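Long-range contact in putative exported protein (PDB 2DVZ), which probably serves as the periplasmic solute receptor of a tripartite tricarboxylate-type transporter, holding glutamate in the cleft between its two lobes: residues G59-R71 with T86-Y100. Sequence-based numbering, arbitrary orientation.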
loop_
_atom_site.group_PDB
_atom_site.type_symbol
_atom_site.label_atom_id
_atom_site.label_comp_id
_atom_site.label_asym_id
_atom_site.label_seq_id
_atom_site.Cartn_x
_atom_site.Cartn_y
_atom_site.Cartn_z
ATOM N N GLY A 59 2.141 -8.171 -10.351
ATOM C CA GLY A 59 1.190 -8.635 -11.337
ATOM C C GLY A 59 -0.182 -8.799 -10.734
ATOM O O GLY A 59 -0.329 -9.335 -9.615
ATOM N N ALA A 60 -1.176 -8.330 -11.498
ATOM C CA ALA A 60 -2.599 -8.408 -11.173
ATOM C C ALA A 60 -3.020 -7.813 -9.804
ATOM O O ALA A 60 -3.797 -8.430 -9.018
ATOM C CB ALA A 60 -3.084 -9.838 -11.339
ATOM N N GLY A 61 -2.525 -6.611 -9.519
ATOM C CA GLY A 61 -2.876 -5.904 -8.257
ATOM C C GLY A 61 -2.379 -6.594 -6.992
ATOM O O GLY A 61 -2.956 -6.402 -5.919
ATOM N N GLY A 62 -1.323 -7.404 -7.121
ATOM C CA GLY A 62 -0.870 -8.267 -6.031
ATOM C C GLY A 62 -1.387 -9.716 -5.972
ATOM O O GLY A 62 -0.879 -10.532 -5.186
ATOM N N ALA A 63 -2.392 -10.045 -6.787
ATOM C CA ALA A 63 -2.927 -11.435 -6.859
ATOM C C ALA A 63 -1.888 -12.503 -7.178
ATOM O O ALA A 63 -1.897 -13.564 -6.577
ATOM C CB ALA A 63 -4.040 -11.519 -7.818
ATOM N N ILE A 64 -0.981 -12.246 -8.103
ATOM C CA ILE A 64 0.013 -13.277 -8.461
ATOM C C ILE A 64 0.862 -13.681 -7.253
ATOM O O ILE A 64 1.017 -14.861 -6.944
ATOM C CB ILE A 64 0.936 -12.826 -9.653
ATOM C CG1 ILE A 64 0.154 -12.744 -10.989
ATOM C CG2 ILE A 64 2.118 -13.742 -9.817
ATOM C CD1 ILE A 64 -0.967 -13.766 -11.145
ATOM N N GLY A 65 1.414 -12.680 -6.580
ATOM C CA GLY A 65 2.343 -12.895 -5.475
ATOM C C GLY A 65 1.638 -13.392 -4.232
ATOM O O GLY A 65 2.180 -14.244 -3.513
ATOM N N ALA A 66 0.439 -12.872 -3.965
ATOM C CA ALA A 66 -0.296 -13.334 -2.775
ATOM C C ALA A 66 -0.747 -14.791 -2.896
ATOM O O ALA A 66 -0.878 -15.469 -1.879
ATOM C CB ALA A 66 -1.483 -12.425 -2.422
ATOM N N SER A 67 -1.008 -15.253 -4.123
ATOM C CA SER A 67 -1.560 -16.598 -4.349
ATOM C C SER A 67 -0.435 -17.569 -4.140
ATOM O O SER A 67 -0.616 -18.616 -3.513
ATOM C CB SER A 67 -2.155 -16.737 -5.760
ATOM O OG SER A 67 -3.291 -15.866 -5.932
ATOM N N GLU A 68 0.737 -17.184 -4.623
ATOM C CA GLU A 68 1.987 -17.912 -4.399
ATOM C C GLU A 68 2.396 -18.038 -2.930
ATOM O O GLU A 68 2.791 -19.125 -2.467
ATOM C CB GLU A 68 3.135 -17.254 -5.161
ATOM C CG GLU A 68 4.403 -18.028 -4.993
ATOM C CD GLU A 68 5.482 -17.644 -5.968
ATOM O OE1 GLU A 68 5.211 -17.615 -7.217
ATOM O OE2 GLU A 68 6.610 -17.388 -5.465
ATOM N N ALA A 69 2.331 -16.924 -2.205
ATOM C CA ALA A 69 2.614 -16.928 -0.787
ATOM C C ALA A 69 1.631 -17.849 -0.039
ATOM O O ALA A 69 2.010 -18.497 0.949
ATOM C CB ALA A 69 2.543 -15.506 -0.254
ATOM N N ALA A 70 0.382 -17.900 -0.503
ATOM C CA ALA A 70 -0.657 -18.698 0.139
ATOM C C ALA A 70 -0.429 -20.226 -0.007
ATOM O O ALA A 70 -0.865 -21.008 0.855
ATOM C CB ALA A 70 -2.023 -18.309 -0.382
ATOM N N ARG A 71 0.268 -20.626 -1.078
ATOM C CA ARG A 71 0.561 -22.034 -1.364
ATOM C C ARG A 71 1.852 -22.524 -0.677
ATOM O O ARG A 71 2.155 -23.728 -0.686
ATOM C CB ARG A 71 0.649 -22.263 -2.884
ATOM C CG ARG A 71 -0.704 -22.209 -3.657
ATOM C CD ARG A 71 -0.454 -22.411 -5.190
ATOM N NE ARG A 71 -0.483 -21.157 -5.967
ATOM C CZ ARG A 71 0.565 -20.561 -6.562
ATOM N NH1 ARG A 71 1.803 -21.072 -6.496
ATOM N NH2 ARG A 71 0.367 -19.440 -7.239
ATOM N N THR A 86 -3.969 -6.711 -1.389
ATOM C CA THR A 86 -3.999 -8.185 -1.315
ATOM C C THR A 86 -4.950 -8.724 -0.238
ATOM O O THR A 86 -5.508 -9.804 -0.391
ATOM C CB THR A 86 -2.572 -8.789 -1.202
ATOM O OG1 THR A 86 -1.882 -8.194 -0.094
ATOM C CG2 THR A 86 -1.770 -8.543 -2.496
HETATM N N MSE A 87 -5.172 -7.940 0.805
HETATM C CA MSE A 87 -5.981 -8.375 1.935
HETATM C C MSE A 87 -7.468 -8.055 1.788
HETATM O O MSE A 87 -8.315 -8.732 2.357
HETATM C CB MSE A 87 -5.428 -7.800 3.263
HETATM C CG MSE A 87 -4.038 -8.318 3.681
HETATM SE SE MSE A 87 -4.047 -10.262 4.044
HETATM C CE MSE A 87 -3.485 -10.932 2.261
ATOM N N ALA A 88 -7.777 -7.041 0.997
ATOM C CA ALA A 88 -9.112 -6.438 1.007
ATOM C C ALA A 88 -9.702 -6.176 -0.382
ATOM O O ALA A 88 -10.831 -6.578 -0.665
ATOM C CB ALA A 88 -9.073 -5.119 1.821
ATOM N N VAL A 89 -8.956 -5.476 -1.239
ATOM C CA VAL A 89 -9.530 -4.991 -2.498
ATOM C C VAL A 89 -9.553 -6.081 -3.564
ATOM O O VAL A 89 -10.545 -6.224 -4.270
ATOM C CB VAL A 89 -8.835 -3.687 -3.034
ATOM C CG1 VAL A 89 -9.644 -3.070 -4.193
ATOM C CG2 VAL A 89 -8.642 -2.672 -1.934
ATOM N N ASN A 90 -8.470 -6.830 -3.704
ATOM C CA ASN A 90 -8.471 -7.953 -4.651
ATOM C C ASN A 90 -9.583 -8.979 -4.466
ATOM O O ASN A 90 -10.214 -9.382 -5.443
ATOM C CB ASN A 90 -7.121 -8.650 -4.698
ATOM C CG ASN A 90 -6.500 -8.575 -6.060
ATOM O OD1 ASN A 90 -7.062 -9.077 -7.030
ATOM N ND2 ASN A 90 -5.343 -7.950 -6.153
ATOM N N PRO A 91 -9.774 -9.461 -3.218
ATOM C CA PRO A 91 -10.949 -10.203 -2.801
ATOM C C PRO A 91 -12.261 -9.581 -3.262
ATOM O O PRO A 91 -13.111 -10.306 -3.754
ATOM C CB PRO A 91 -10.829 -10.168 -1.272
ATOM C CG PRO A 91 -9.389 -10.218 -1.047
ATOM C CD PRO A 91 -8.780 -9.390 -2.120
ATOM N N ALA A 92 -12.426 -8.266 -3.101
ATOM C CA ALA A 92 -13.662 -7.577 -3.487
ATOM C C ALA A 92 -13.789 -7.382 -5.017
ATOM O O ALA A 92 -14.904 -7.391 -5.563
ATOM C CB ALA A 92 -13.808 -6.235 -2.734
ATOM N N CYS A 93 -12.647 -7.234 -5.693
ATOM C CA CYS A 93 -12.575 -7.051 -7.136
ATOM C C CYS A 93 -12.814 -8.361 -7.905
ATOM O O CYS A 93 -13.385 -8.349 -9.018
ATOM C CB CYS A 93 -11.192 -6.499 -7.501
ATOM S SG CYS A 93 -10.917 -6.008 -9.243
ATOM N N ARG A 94 -12.353 -9.483 -7.331
ATOM C CA ARG A 94 -12.434 -10.784 -7.992
ATOM C C ARG A 94 -13.035 -11.837 -7.060
ATOM O O ARG A 94 -12.347 -12.803 -6.719
ATOM C CB ARG A 94 -11.046 -11.245 -8.414
ATOM C CG ARG A 94 -10.426 -10.482 -9.551
ATOM C CD ARG A 94 -8.964 -10.869 -9.648
ATOM N NE ARG A 94 -8.785 -12.243 -10.117
ATOM C CZ ARG A 94 -7.623 -12.828 -10.385
ATOM N NH1 ARG A 94 -6.475 -12.179 -10.206
ATOM N NH2 ARG A 94 -7.611 -14.095 -10.828
ATOM N N PRO A 95 -14.319 -11.663 -6.668
ATOM C CA PRO A 95 -14.965 -12.454 -5.614
ATOM C C PRO A 95 -15.218 -13.961 -5.904
ATOM O O PRO A 95 -15.543 -14.705 -4.960
ATOM C CB PRO A 95 -16.298 -11.735 -5.412
ATOM C CG PRO A 95 -16.575 -11.037 -6.691
ATOM C CD PRO A 95 -15.255 -10.682 -7.266
ATOM N N LYS A 96 -15.060 -14.404 -7.162
ATOM C CA LYS A 96 -15.405 -15.781 -7.534
ATOM C C LYS A 96 -14.158 -16.516 -7.955
ATOM O O LYS A 96 -14.098 -17.728 -7.855
ATOM C CB LYS A 96 -16.437 -15.865 -8.703
ATOM C CG LYS A 96 -17.803 -15.204 -8.497
ATOM C CD LYS A 96 -18.368 -15.459 -7.096
ATOM C CE LYS A 96 -19.422 -14.402 -6.690
ATOM N NZ LYS A 96 -19.709 -14.368 -5.202
ATOM N N ASP A 97 -13.167 -15.797 -8.450
ATOM C CA ASP A 97 -12.029 -16.464 -9.033
ATOM C C ASP A 97 -10.676 -16.058 -8.464
ATOM O O ASP A 97 -9.645 -16.407 -9.045
ATOM C CB ASP A 97 -12.038 -16.299 -10.554
ATOM C CG ASP A 97 -11.888 -14.863 -10.980
ATOM O OD1 ASP A 97 -12.903 -14.249 -11.397
ATOM O OD2 ASP A 97 -10.755 -14.337 -10.882
ATOM N N LEU A 98 -10.643 -15.318 -7.361
ATOM C CA LEU A 98 -9.352 -15.080 -6.704
ATOM C C LEU A 98 -8.891 -16.415 -6.067
ATOM O O LEU A 98 -9.680 -17.054 -5.367
ATOM C CB LEU A 98 -9.462 -13.954 -5.663
ATOM C CG LEU A 98 -8.149 -13.345 -5.155
ATOM C CD1 LEU A 98 -7.562 -12.397 -6.179
ATOM C CD2 LEU A 98 -8.390 -12.629 -3.847
ATOM N N PRO A 99 -7.642 -16.857 -6.339
ATOM C CA PRO A 99 -7.080 -18.122 -5.835
ATOM C C PRO A 99 -6.630 -18.179 -4.353
ATOM O O PRO A 99 -5.913 -19.123 -3.969
ATOM C CB PRO A 99 -5.860 -18.344 -6.727
ATOM C CG PRO A 99 -5.963 -17.302 -7.798
ATOM C CD PRO A 99 -6.690 -16.173 -7.218
ATOM N N TYR A 100 -7.022 -17.205 -3.529
ATOM C CA TYR A 100 -6.703 -17.250 -2.110
ATOM C C TYR A 100 -7.809 -16.542 -1.343
ATOM O O TYR A 100 -8.508 -15.739 -1.902
ATOM C CB TYR A 100 -5.318 -16.632 -1.821
ATOM C CG TYR A 100 -5.237 -15.130 -2.055
ATOM C CD1 TYR A 100 -5.555 -14.240 -1.040
ATOM C CD2 TYR A 100 -4.856 -14.615 -3.292
ATOM C CE1 TYR A 100 -5.488 -12.852 -1.237
ATOM C CE2 TYR A 100 -4.785 -13.243 -3.509
ATOM C CZ TYR A 100 -5.110 -12.365 -2.481
ATOM O OH TYR A 100 -5.065 -11.020 -2.680
HETATM O O HOH W 1 -6.246 -9.429 -10.076
#
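The carbonyl oxygen of Ala60 is gripped from three directions. Asn90 ND2 donates to Ala60 O at 3.3 Å, a fairly straight bond (161° at the hydrogen) that uses a lone pair and lies close to the amide plane of Asn90; the backbone N of Ala63 and a water also donate to it. That water gives its second hydrogen to Asn90 OD1 and accepts from Arg94 NH1, so Asn90 closes a small polar ring with both ends of its amide. The guanidinium of Arg94 is steadied by Asp97, whose OD2 takes both NE and NH2 side-on, in the guanidinium plane; NH1 is thereby presented to the water and to the methyl of Ala63, with Ala63 CB 3.5 Å from Arg94 NH1. Further along helix 63-71 the contact turns apolar. The methyl of Ala66 sits over one face of the Tyr100 ring in a CH-pi contact, CB 3.9 Å from the centroid, while Leu98 CD2 packs against a ring face near its rim. Ser67 OG, 3.3 Å from Tyr100 CD2, lies at the ring edge and faces the Pro99 ring; its chi1 of -65° places it beside its own backbone N, where it bonds back to Ala63 O at 2.8 Å. Tyr100 OH reaches Thr86 O at 2.6 Å, tying the loop after helix 84-93 back to that helix. Thr86 CG2 rests on Gly62, the N-cap residue, 3.5 Å from Gly62 O; Thr86 OG1 bonds to Thr83. Consistent with a periplasmic-binding-protein lobe, both helices flank the glutamate pocket, where Ser85 binds the ligand. Phe106 of strand 106-121 touches Ala70 and Tyr100, helix 288-307 packs on helix 84-93, and the Cys93-Cys152 disulfide ties the end of helix 84-93 to the loop holding Cys152.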